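RNA-binding protein RMD9, mitochondrial (PDB 7A9X) binds a dodecameric RNA motif in the 3'-untranslated regions of yeast mitochondrial mRNAs and takes part in the processing or stability of these transcripts. Local coordinates at residues S302-I307 and Y341-K346; L218-T223 and I252-K257; S448-N453 and V489-S494. All coordinates share one frame; numbering follows the deposited sequence.

Interaction 1: S302-I307 and Y341-K346; sequences SFFDKI and YRIWEK
Phe304 and Ile343 make the apolar half of a contact between two nearly parallel helical segments, whose axes are inclined at 23° and approach to 11.8 Å. At that spacing the contact is made by side chains reaching across. With CG anti to the backbone N (chi1 173°), the Phe304 ring extends across the gap and lays one face against Ile343. Its CG2 methyl stands over the ring, offset toward the rim, 4.1 Å from the ring centroid in a CH-pi contact, while Ile343 CD1 packs near the rim at CE2. Lys346 arrives differently: its CB sits at the ring edge, 4.0 Å from Phe304 CE2, and the chain then runs extended past the ring toward Asp305. There Lys346 NZ and Asp305 OD1, 3.7 Å apart, form a long salt bridge. A water bridges the pair, donating to Asp305 OD1 and accepting from Lys346 NZ, each at 2.6 Å. With an alanine in place of Phe304, the space beneath Ile343 CG2 would probably be left as a gap, and the aliphatic part of Lys346 would lose its ring-edge support. The chemistry thus implies a graded interface, apolar within and bridged by a hydrated ion pair on its polar side.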
loop_
_atom_site.group_PDB
_atom_site.type_symbol
_atom_site.label_atom_id
_atom_site.label_comp_id
_atom_site.label_asym_id
_atom_site.label_seq_id
_atom_site.Cartn_x
_atom_site.Cartn_y
_atom_site.Cartn_z
ATOM N N SER A 302 5.611 -10.350 22.357
ATOM C CA SER A 302 6.951 -10.820 22.694
ATOM C C SER A 302 7.863 -10.763 21.475
ATOM O O SER A 302 8.993 -10.265 21.552
ATOM C CB SER A 302 6.887 -12.234 23.272
ATOM O OG SER A 302 6.248 -13.126 22.380
ATOM N N PHE A 303 7.378 -11.250 20.329
ATOM C CA PHE A 303 8.156 -11.150 19.101
ATOM C C PHE A 303 8.336 -9.702 18.665
ATOM O O PHE A 303 9.363 -9.361 18.066
ATOM C CB PHE A 303 7.493 -11.964 17.991
ATOM C CG PHE A 303 7.902 -13.408 17.978
ATOM C CD1 PHE A 303 7.294 -14.324 18.823
ATOM C CD2 PHE A 303 8.901 -13.846 17.126
ATOM C CE1 PHE A 303 7.674 -15.652 18.815
ATOM C CE2 PHE A 303 9.287 -15.173 17.112
ATOM C CZ PHE A 303 8.673 -16.078 17.957
ATOM N N PHE A 304 7.357 -8.843 18.957
ATOM C CA PHE A 304 7.506 -7.423 18.654
ATOM C C PHE A 304 8.610 -6.797 19.496
ATOM O O PHE A 304 9.385 -5.972 18.999
ATOM C CB PHE A 304 6.175 -6.701 18.875
ATOM C CG PHE A 304 6.265 -5.205 18.750
ATOM C CD1 PHE A 304 6.196 -4.595 17.507
ATOM C CD2 PHE A 304 6.404 -4.407 19.877
ATOM C CE1 PHE A 304 6.273 -3.220 17.390
ATOM C CE2 PHE A 304 6.482 -3.032 19.768
ATOM C CZ PHE A 304 6.416 -2.437 18.521
ATOM N N ASP A 305 8.695 -7.178 20.774
ATOM C CA ASP A 305 9.762 -6.669 21.627
ATOM C C ASP A 305 11.123 -7.198 21.197
ATOM O O ASP A 305 12.137 -6.515 21.377
ATOM C CB ASP A 305 9.492 -7.034 23.088
ATOM C CG ASP A 305 8.201 -6.433 23.612
ATOM O OD1 ASP A 305 7.828 -5.329 23.162
ATOM O OD2 ASP A 305 7.559 -7.066 24.478
ATOM N N LYS A 306 11.166 -8.408 20.631
ATOM C CA LYS A 306 12.427 -8.961 20.153
ATOM C C LYS A 306 13.033 -8.121 19.037
ATOM O O LYS A 306 14.258 -8.109 18.880
ATOM C CB LYS A 306 12.221 -10.406 19.691
ATOM C CG LYS A 306 11.901 -11.362 20.829
ATOM C CD LYS A 306 11.758 -12.798 20.355
ATOM C CE LYS A 306 11.588 -13.740 21.539
ATOM N NZ LYS A 306 11.515 -15.166 21.120
ATOM N N ILE A 307 12.207 -7.414 18.267
ATOM C CA ILE A 307 12.733 -6.470 17.288
ATOM C C ILE A 307 13.120 -5.160 17.962
ATOM O O ILE A 307 14.179 -4.590 17.675
ATOM C CB ILE A 307 11.708 -6.244 16.161
ATOM C CG1 ILE A 307 11.363 -7.569 15.482
ATOM C CG2 ILE A 307 12.243 -5.245 15.145
ATOM C CD1 ILE A 307 10.413 -7.422 14.315
ATOM N N TYR A 341 -1.637 2.590 22.062
ATOM C CA TYR A 341 -0.794 3.777 22.145
ATOM C C TYR A 341 0.631 3.420 22.551
ATOM O O TYR A 341 1.592 4.022 22.058
ATOM C CB TYR A 341 -1.410 4.777 23.123
ATOM C CG TYR A 341 -0.647 6.074 23.269
ATOM C CD1 TYR A 341 -0.390 6.882 22.170
ATOM C CD2 TYR A 341 -0.202 6.500 24.510
ATOM C CE1 TYR A 341 0.302 8.073 22.304
ATOM C CE2 TYR A 341 0.488 7.688 24.655
ATOM C CZ TYR A 341 0.737 8.471 23.549
ATOM O OH TYR A 341 1.425 9.655 23.692
ATOM N N ARG A 342 0.790 2.435 23.439
ATOM C CA ARG A 342 2.127 2.046 23.877
ATOM C C ARG A 342 2.910 1.376 22.754
ATOM O O ARG A 342 4.115 1.608 22.607
ATOM C CB ARG A 342 2.038 1.129 25.098
ATOM C CG ARG A 342 1.682 1.859 26.386
ATOM C CD ARG A 342 1.746 0.947 27.607
ATOM N NE ARG A 342 0.549 0.123 27.758
ATOM C CZ ARG A 342 0.454 -1.144 27.365
ATOM N NH1 ARG A 342 -0.678 -1.812 27.549
ATOM N NH2 ARG A 342 1.489 -1.745 26.792
ATOM N N ILE A 343 2.248 0.538 21.954
ATOM C CA ILE A 343 2.935 -0.103 20.837
ATOM C C ILE A 343 3.293 0.925 19.773
ATOM O O ILE A 343 4.386 0.889 19.193
ATOM C CB ILE A 343 2.076 -1.245 20.263
ATOM C CG1 ILE A 343 1.841 -2.325 21.325
ATOM C CG2 ILE A 343 2.736 -1.841 19.025
ATOM C CD1 ILE A 343 3.117 -2.944 21.864
ATOM N N TRP A 344 2.384 1.868 19.509
ATOM C CA TRP A 344 2.663 2.923 18.542
ATOM C C TRP A 344 3.856 3.767 18.972
ATOM O O TRP A 344 4.676 4.166 18.138
ATOM C CB TRP A 344 1.424 3.797 18.357
ATOM C CG TRP A 344 1.643 4.975 17.461
ATOM C CD1 TRP A 344 1.623 4.985 16.098
ATOM C CD2 TRP A 344 1.908 6.321 17.870
ATOM N NE1 TRP A 344 1.860 6.256 15.631
ATOM C CE2 TRP A 344 2.040 7.095 16.699
ATOM C CE3 TRP A 344 2.048 6.949 19.114
ATOM C CZ2 TRP A 344 2.304 8.463 16.733
ATOM C CZ3 TRP A 344 2.311 8.307 19.146
ATOM C CH2 TRP A 344 2.436 9.049 17.961
ATOM N N GLU A 345 3.970 4.048 20.275
ATOM C CA GLU A 345 5.106 4.822 20.766
ATOM C C GLU A 345 6.419 4.088 20.528
ATOM O O GLU A 345 7.415 4.697 20.122
ATOM C CB GLU A 345 4.937 5.136 22.253
ATOM C CG GLU A 345 4.085 6.355 22.554
ATOM C CD GLU A 345 4.049 6.677 24.036
ATOM O OE1 GLU A 345 4.224 5.744 24.849
ATOM O OE2 GLU A 345 3.856 7.861 24.387
ATOM N N LYS A 346 6.441 2.776 20.778
ATOM C CA LYS A 346 7.659 2.007 20.553
ATOM C C LYS A 346 8.005 1.941 19.071
ATOM O O LYS A 346 9.182 1.984 18.700
ATOM C CB LYS A 346 7.510 0.602 21.139
ATOM C CG LYS A 346 7.430 0.572 22.658
ATOM C CD LYS A 346 7.420 -0.852 23.184
ATOM C CE LYS A 346 7.418 -0.874 24.702
ATOM N NZ LYS A 346 7.541 -2.259 25.235
HETATM O O HOH W 1 5.916 -3.744 23.907
#

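Interaction 2: L218-T223 and I252-K257; sequences LLYAKT and IKVFIK
Tyr220 and Val254 meet where the backbones of two helices draw close, their CA atoms being 6.4 Å apart. This is the tight part of the contact. Val254 CG1 presses onto one face of the tyrosine ring, 3.6 Å from Tyr220 CG and leaning toward the CB side of the ring. It stands 4.0 Å from the ring centroid and 29° off the ring normal, a CH-pi contact. The second methyl, Val254 CG2, touches Tyr220 CB rather than the ring, and the valine thus straddles the root of the aromatic side chain. Such pairing of helices from successive units is what builds an alpha-solenoid of pentatricopeptide repeats: segment 218-223 falls within the stretch assigned as PPR2, segment 252-257 within PPR3. Outward along the ring the packing thins. Lys257 offers CB alone, 3.8 Å from Tyr220 CE2, and then bends at chi2 (-73°), which carries its amine away from the tyrosine on the solvent side, toward a weak, long ion pair with Asp293. Within helix 209-223 itself, Thr223 OG1 donates to Leu219 O at 2.8 Å from above the carbonyl plane. Since Thr223 N binds the same oxygen, two donors grip it in the last turn of the helix, and Ser225 N in turn bonds to the threonine hydroxyl.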
loop_
_atom_site.group_PDB
_atom_site.type_symbol
_atom_site.label_atom_id
_atom_site.label_comp_id
_atom_site.label_asym_id
_atom_site.label_seq_id
_atom_site.Cartn_x
_atom_site.Cartn_y
_atom_site.Cartn_z
ATOM N N LEU A 218 -1.732 -20.586 1.410
ATOM C CA LEU A 218 -2.886 -20.369 0.541
ATOM C C LEU A 218 -3.868 -21.530 0.631
ATOM O O LEU A 218 -5.086 -21.325 0.574
ATOM C CB LEU A 218 -2.434 -20.166 -0.903
ATOM C CG LEU A 218 -1.498 -18.989 -1.180
ATOM C CD1 LEU A 218 -1.285 -18.835 -2.675
ATOM C CD2 LEU A 218 -2.044 -17.707 -0.576
ATOM N N LEU A 219 -3.357 -22.755 0.771
ATOM C CA LEU A 219 -4.236 -23.917 0.864
ATOM C C LEU A 219 -4.985 -23.940 2.190
ATOM O O LEU A 219 -6.164 -24.309 2.235
ATOM C CB LEU A 219 -3.429 -25.204 0.680
ATOM C CG LEU A 219 -2.740 -25.370 -0.675
ATOM C CD1 LEU A 219 -2.061 -26.726 -0.776
ATOM C CD2 LEU A 219 -3.736 -25.181 -1.809
ATOM N N TYR A 220 -4.320 -23.553 3.281
ATOM C CA TYR A 220 -5.001 -23.510 4.568
ATOM C C TYR A 220 -6.054 -22.411 4.607
ATOM O O TYR A 220 -7.082 -22.564 5.277
ATOM C CB TYR A 220 -3.998 -23.314 5.704
ATOM C CG TYR A 220 -4.672 -23.202 7.050
ATOM C CD1 TYR A 220 -5.148 -24.332 7.704
ATOM C CD2 TYR A 220 -4.854 -21.965 7.658
ATOM C CE1 TYR A 220 -5.775 -24.236 8.931
ATOM C CE2 TYR A 220 -5.481 -21.859 8.885
ATOM C CZ TYR A 220 -5.937 -22.999 9.516
ATOM O OH TYR A 220 -6.561 -22.899 10.737
ATOM N N ALA A 221 -5.815 -21.300 3.908
ATOM C CA ALA A 221 -6.823 -20.250 3.825
ATOM C C ALA A 221 -8.085 -20.758 3.143
ATOM O O ALA A 221 -9.202 -20.415 3.548
ATOM C CB ALA A 221 -6.258 -19.040 3.082
ATOM N N LYS A 222 -7.927 -21.588 2.111
ATOM C CA LYS A 222 -9.076 -22.083 1.364
ATOM C C LYS A 222 -9.721 -23.278 2.056
ATOM O O LYS A 222 -10.931 -23.280 2.310
ATOM C CB LYS A 222 -8.654 -22.453 -0.059
ATOM C CG LYS A 222 -9.784 -22.984 -0.932
ATOM C CD LYS A 222 -9.284 -23.317 -2.329
ATOM C CE LYS A 222 -10.411 -23.800 -3.225
ATOM N NZ LYS A 222 -9.928 -24.098 -4.600
ATOM N N THR A 223 -8.930 -24.303 2.372
ATOM C CA THR A 223 -9.483 -25.555 2.868
ATOM C C THR A 223 -9.683 -25.569 4.377
ATOM O O THR A 223 -10.568 -26.281 4.865
ATOM C CB THR A 223 -8.574 -26.722 2.468
ATOM O OG1 THR A 223 -7.355 -26.664 3.218
ATOM C CG2 THR A 223 -8.250 -26.664 0.982
ATOM N N ILE A 252 4.991 -22.971 9.334
ATOM C CA ILE A 252 4.883 -22.123 10.517
ATOM C C ILE A 252 3.719 -21.149 10.374
ATOM O O ILE A 252 2.938 -20.956 11.313
ATOM C CB ILE A 252 6.211 -21.383 10.769
ATOM C CG1 ILE A 252 7.299 -22.373 11.181
ATOM C CG2 ILE A 252 6.039 -20.307 11.836
ATOM C CD1 ILE A 252 8.698 -21.816 11.071
ATOM N N LYS A 253 3.577 -20.533 9.198
ATOM C CA LYS A 253 2.505 -19.564 8.992
ATOM C C LYS A 253 1.134 -20.212 9.139
ATOM O O LYS A 253 0.221 -19.621 9.727
ATOM C CB LYS A 253 2.645 -18.909 7.618
ATOM C CG LYS A 253 3.863 -18.010 7.477
ATOM C CD LYS A 253 3.884 -17.308 6.126
ATOM C CE LYS A 253 5.063 -16.355 6.020
ATOM N NZ LYS A 253 5.032 -15.553 4.765
ATOM N N VAL A 254 0.970 -21.426 8.606
ATOM C CA VAL A 254 -0.297 -22.140 8.746
ATOM C C VAL A 254 -0.624 -22.349 10.219
ATOM O O VAL A 254 -1.737 -22.063 10.675
ATOM C CB VAL A 254 -0.246 -23.477 7.984
ATOM C CG1 VAL A 254 -1.460 -24.331 8.323
ATOM C CG2 VAL A 254 -0.165 -23.237 6.487
ATOM N N PHE A 255 0.352 -22.838 10.986
ATOM C CA PHE A 255 0.130 -23.126 12.398
ATOM C C PHE A 255 -0.081 -21.864 13.224
ATOM O O PHE A 255 -0.735 -21.925 14.271
ATOM C CB PHE A 255 1.301 -23.941 12.945
ATOM C CG PHE A 255 1.294 -25.375 12.499
ATOM C CD1 PHE A 255 0.111 -26.095 12.478
ATOM C CD2 PHE A 255 2.461 -26.001 12.090
ATOM C CE1 PHE A 255 0.088 -27.412 12.070
ATOM C CE2 PHE A 255 2.446 -27.322 11.678
ATOM C CZ PHE A 255 1.257 -28.028 11.668
ATOM N N ILE A 256 0.458 -20.726 12.781
ATOM C CA ILE A 256 0.174 -19.459 13.449
ATOM C C ILE A 256 -1.286 -19.075 13.247
ATOM O O ILE A 256 -1.988 -18.710 14.199
ATOM C CB ILE A 256 1.123 -18.361 12.937
ATOM C CG1 ILE A 256 2.544 -18.597 13.451
ATOM C CG2 ILE A 256 0.625 -16.985 13.350
ATOM C CD1 ILE A 256 3.549 -17.574 12.956
ATOM N N LYS A 257 -1.764 -19.150 12.001
ATOM C CA LYS A 257 -3.176 -18.907 11.729
ATOM C C LYS A 257 -4.061 -19.909 12.461
ATOM O O LYS A 257 -5.113 -19.542 12.997
ATOM C CB LYS A 257 -3.441 -18.965 10.224
ATOM C CG LYS A 257 -2.981 -17.740 9.452
ATOM C CD LYS A 257 -3.882 -16.547 9.721
ATOM C CE LYS A 257 -3.493 -15.362 8.854
ATOM N NZ LYS A 257 -4.425 -14.218 9.041
#

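Interaction 3: S448-N453 and V489-S494; sequences SIDNTN and VVWSQS
Asp450 and Trp491 are joined by a hydrogen bond between loop 448-453 and helix segment 489-494. Trp491 NE1 donates to Asp450 OD1 over 2.8 Å, and the bond is close to straight, with an N-H...O angle of 164°. The acceptor lies nearly in the plane of the indole, at its edge, whereas the N-H meets the carboxylate from above its plane; the two flat groups stand 87° apart. Both torsions serve this meeting. Trp491 holds CG anti to its backbone N (chi1 177°), which sends the indole from the helix toward the loop, while Asp450 keeps CG beside its own backbone N and anti to the carbonyl carbon, bringing the carboxylate round to the indole N-H. A second oxygen is near the same nitrogen, Ile449 O lying 3.4 Å from Trp491 NE1.

Among charged groups, Asp450 OD2 has a weak, long ion pair with Lys495, one turn further along the helix from Trp491; this charge, together with the N-H donor, would probably favour an ionised Asp450. Arg540 makes a cation-pi contact with Trp491 and a weak hydrogen bond to Ile449 O.

The Ile449 side chain turns away from the tryptophan and packs against Ile420 of helix 417-429.

Backbone bonding shapes the loop. Thr452 N reaches Asp450 O in a weak bond of 2.8 Å, closing an inverse gamma turn centred on Asn451. Two residues later Asn453 takes the N-cap position of helix 454-470, its OD1 accepting from Glu456 N. The whole is a connection between two helices within the stretch assigned as PPR8, ended by an asparagine N-cap and tied through an indole N-H to helix 489-502, which follows the last assigned repeat.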
loop_
_atom_site.group_PDB
_atom_site.type_symbol
_atom_site.label_atom_id
_atom_site.label_comp_id
_atom_site.label_asym_id
_atom_site.label_seq_id
_atom_site.Cartn_x
_atom_site.Cartn_y
_atom_site.Cartn_z
ATOM N N SER A 448 -17.305 19.380 7.225
ATOM C CA SER A 448 -17.696 18.717 8.460
ATOM C C SER A 448 -18.108 19.678 9.565
ATOM O O SER A 448 -18.493 19.219 10.645
ATOM C CB SER A 448 -16.553 17.829 8.975
ATOM O OG SER A 448 -16.302 16.748 8.086
ATOM N N ILE A 449 -18.036 20.986 9.332
ATOM C CA ILE A 449 -18.418 21.972 10.333
ATOM C C ILE A 449 -19.459 22.901 9.732
ATOM O O ILE A 449 -19.532 23.088 8.513
ATOM C CB ILE A 449 -17.207 22.781 10.847
ATOM C CG1 ILE A 449 -16.547 23.543 9.693
ATOM C CG2 ILE A 449 -16.214 21.868 11.556
ATOM C CD1 ILE A 449 -15.459 24.499 10.135
ATOM N N ASP A 450 -20.278 23.481 10.606
ATOM C CA ASP A 450 -21.234 24.495 10.188
ATOM C C ASP A 450 -20.711 25.910 10.381
ATOM O O ASP A 450 -21.164 26.823 9.684
ATOM C CB ASP A 450 -22.551 24.328 10.953
ATOM C CG ASP A 450 -23.178 22.969 10.734
ATOM O OD1 ASP A 450 -22.616 22.183 9.942
ATOM O OD2 ASP A 450 -24.226 22.685 11.351
ATOM N N ASN A 451 -19.755 26.100 11.291
ATOM C CA ASN A 451 -19.218 27.422 11.615
ATOM C C ASN A 451 -18.182 27.828 10.563
ATOM O O ASN A 451 -16.972 27.861 10.800
ATOM C CB ASN A 451 -18.632 27.419 13.019
ATOM C CG ASN A 451 -18.173 28.791 13.461
ATOM O OD1 ASN A 451 -18.605 29.808 12.920
ATOM N ND2 ASN A 451 -17.290 28.826 14.452
ATOM N N THR A 452 -18.689 28.138 9.374
ATOM C CA THR A 452 -17.867 28.652 8.288
ATOM C C THR A 452 -18.783 29.327 7.279
ATOM O O THR A 452 -20.007 29.180 7.326
ATOM C CB THR A 452 -17.035 27.546 7.628
ATOM O OG1 THR A 452 -16.295 28.092 6.528
ATOM C CG2 THR A 452 -17.930 26.425 7.125
ATOM N N ASN A 453 -18.173 30.072 6.361
ATOM C CA ASN A 453 -18.901 30.827 5.353
ATOM C C ASN A 453 -18.329 30.526 3.975
ATOM O O ASN A 453 -17.301 29.857 3.835
ATOM C CB ASN A 453 -18.849 32.335 5.645
ATOM C CG ASN A 453 -17.446 32.821 5.969
ATOM O OD1 ASN A 453 -16.454 32.207 5.578
ATOM N ND2 ASN A 453 -17.358 33.931 6.694
ATOM N N VAL A 489 -21.428 20.363 -1.566
ATOM C CA VAL A 489 -22.563 19.511 -1.915
ATOM C C VAL A 489 -22.840 18.496 -0.813
ATOM O O VAL A 489 -23.993 18.296 -0.408
ATOM C CB VAL A 489 -22.305 18.813 -3.262
ATOM C CG1 VAL A 489 -23.496 17.945 -3.660
ATOM C CG2 VAL A 489 -21.999 19.839 -4.332
ATOM N N VAL A 490 -21.792 17.832 -0.322
ATOM C CA VAL A 490 -21.975 16.798 0.693
ATOM C C VAL A 490 -22.514 17.404 1.981
ATOM O O VAL A 490 -23.397 16.834 2.631
ATOM C CB VAL A 490 -20.656 16.038 0.921
ATOM C CG1 VAL A 490 -20.865 14.889 1.891
ATOM C CG2 VAL A 490 -20.114 15.526 -0.400
ATOM N N TRP A 491 -22.000 18.577 2.365
ATOM C CA TRP A 491 -22.519 19.259 3.546
ATOM C C TRP A 491 -23.982 19.643 3.362
ATOM O O TRP A 491 -24.794 19.465 4.276
ATOM C CB TRP A 491 -21.668 20.493 3.853
ATOM C CG TRP A 491 -22.160 21.309 5.021
ATOM C CD1 TRP A 491 -21.784 21.183 6.330
ATOM C CD2 TRP A 491 -23.111 22.378 4.977
ATOM N NE1 TRP A 491 -22.448 22.106 7.102
ATOM C CE2 TRP A 491 -23.269 22.851 6.296
ATOM C CE3 TRP A 491 -23.849 22.978 3.953
ATOM C CZ2 TRP A 491 -24.133 23.898 6.615
ATOM C CZ3 TRP A 491 -24.704 24.016 4.271
ATOM C CH2 TRP A 491 -24.839 24.466 5.591
ATOM N N SER A 492 -24.339 20.162 2.183
ATOM C CA SER A 492 -25.728 20.531 1.929
ATOM C C SER A 492 -26.630 19.303 1.918
ATOM O O SER A 492 -27.706 19.312 2.526
ATOM C CB SER A 492 -25.838 21.290 0.608
ATOM O OG SER A 492 -24.984 22.422 0.593
ATOM N N GLN A 493 -26.212 18.238 1.228
ATOM C CA GLN A 493 -26.975 16.996 1.264
ATOM C C GLN A 493 -27.092 16.457 2.684
ATOM O O GLN A 493 -28.141 15.921 3.058
ATOM C CB GLN A 493 -26.328 15.953 0.349
ATOM C CG GLN A 493 -27.090 14.634 0.257
ATOM C CD GLN A 493 -28.406 14.765 -0.491
ATOM O OE1 GLN A 493 -28.460 15.344 -1.575
ATOM N NE2 GLN A 493 -29.475 14.225 0.086
ATOM N N SER A 494 -26.036 16.601 3.488
ATOM C CA SER A 494 -26.082 16.121 4.866
ATOM C C SER A 494 -27.131 16.871 5.677
ATOM O O SER A 494 -27.955 16.255 6.364
ATOM C CB SER A 494 -24.705 16.255 5.516
ATOM O OG SER A 494 -24.774 15.964 6.902
#

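In the fold
Along the chain the three contacts come in series, interaction 2 first, then interaction 1, then interaction 3, each closing before the next opens. Interactions 1 and 2 are neighbours, with centres 25 Å apart and nearest atoms about 7 Å apart; interaction 3 lies further along, its centre 40 Å from that of interaction 1 and 47 Å from that of interaction 2. They share no helix. The first two join helices of successive assigned repeats, PPR2 to PPR3 and PPR4 to PPR5, while the third ties PPR8 to the helices beyond it. All have an atom within about 9 Å of the bound RNA, so the contacts lie close to the bound strand along the solenoid.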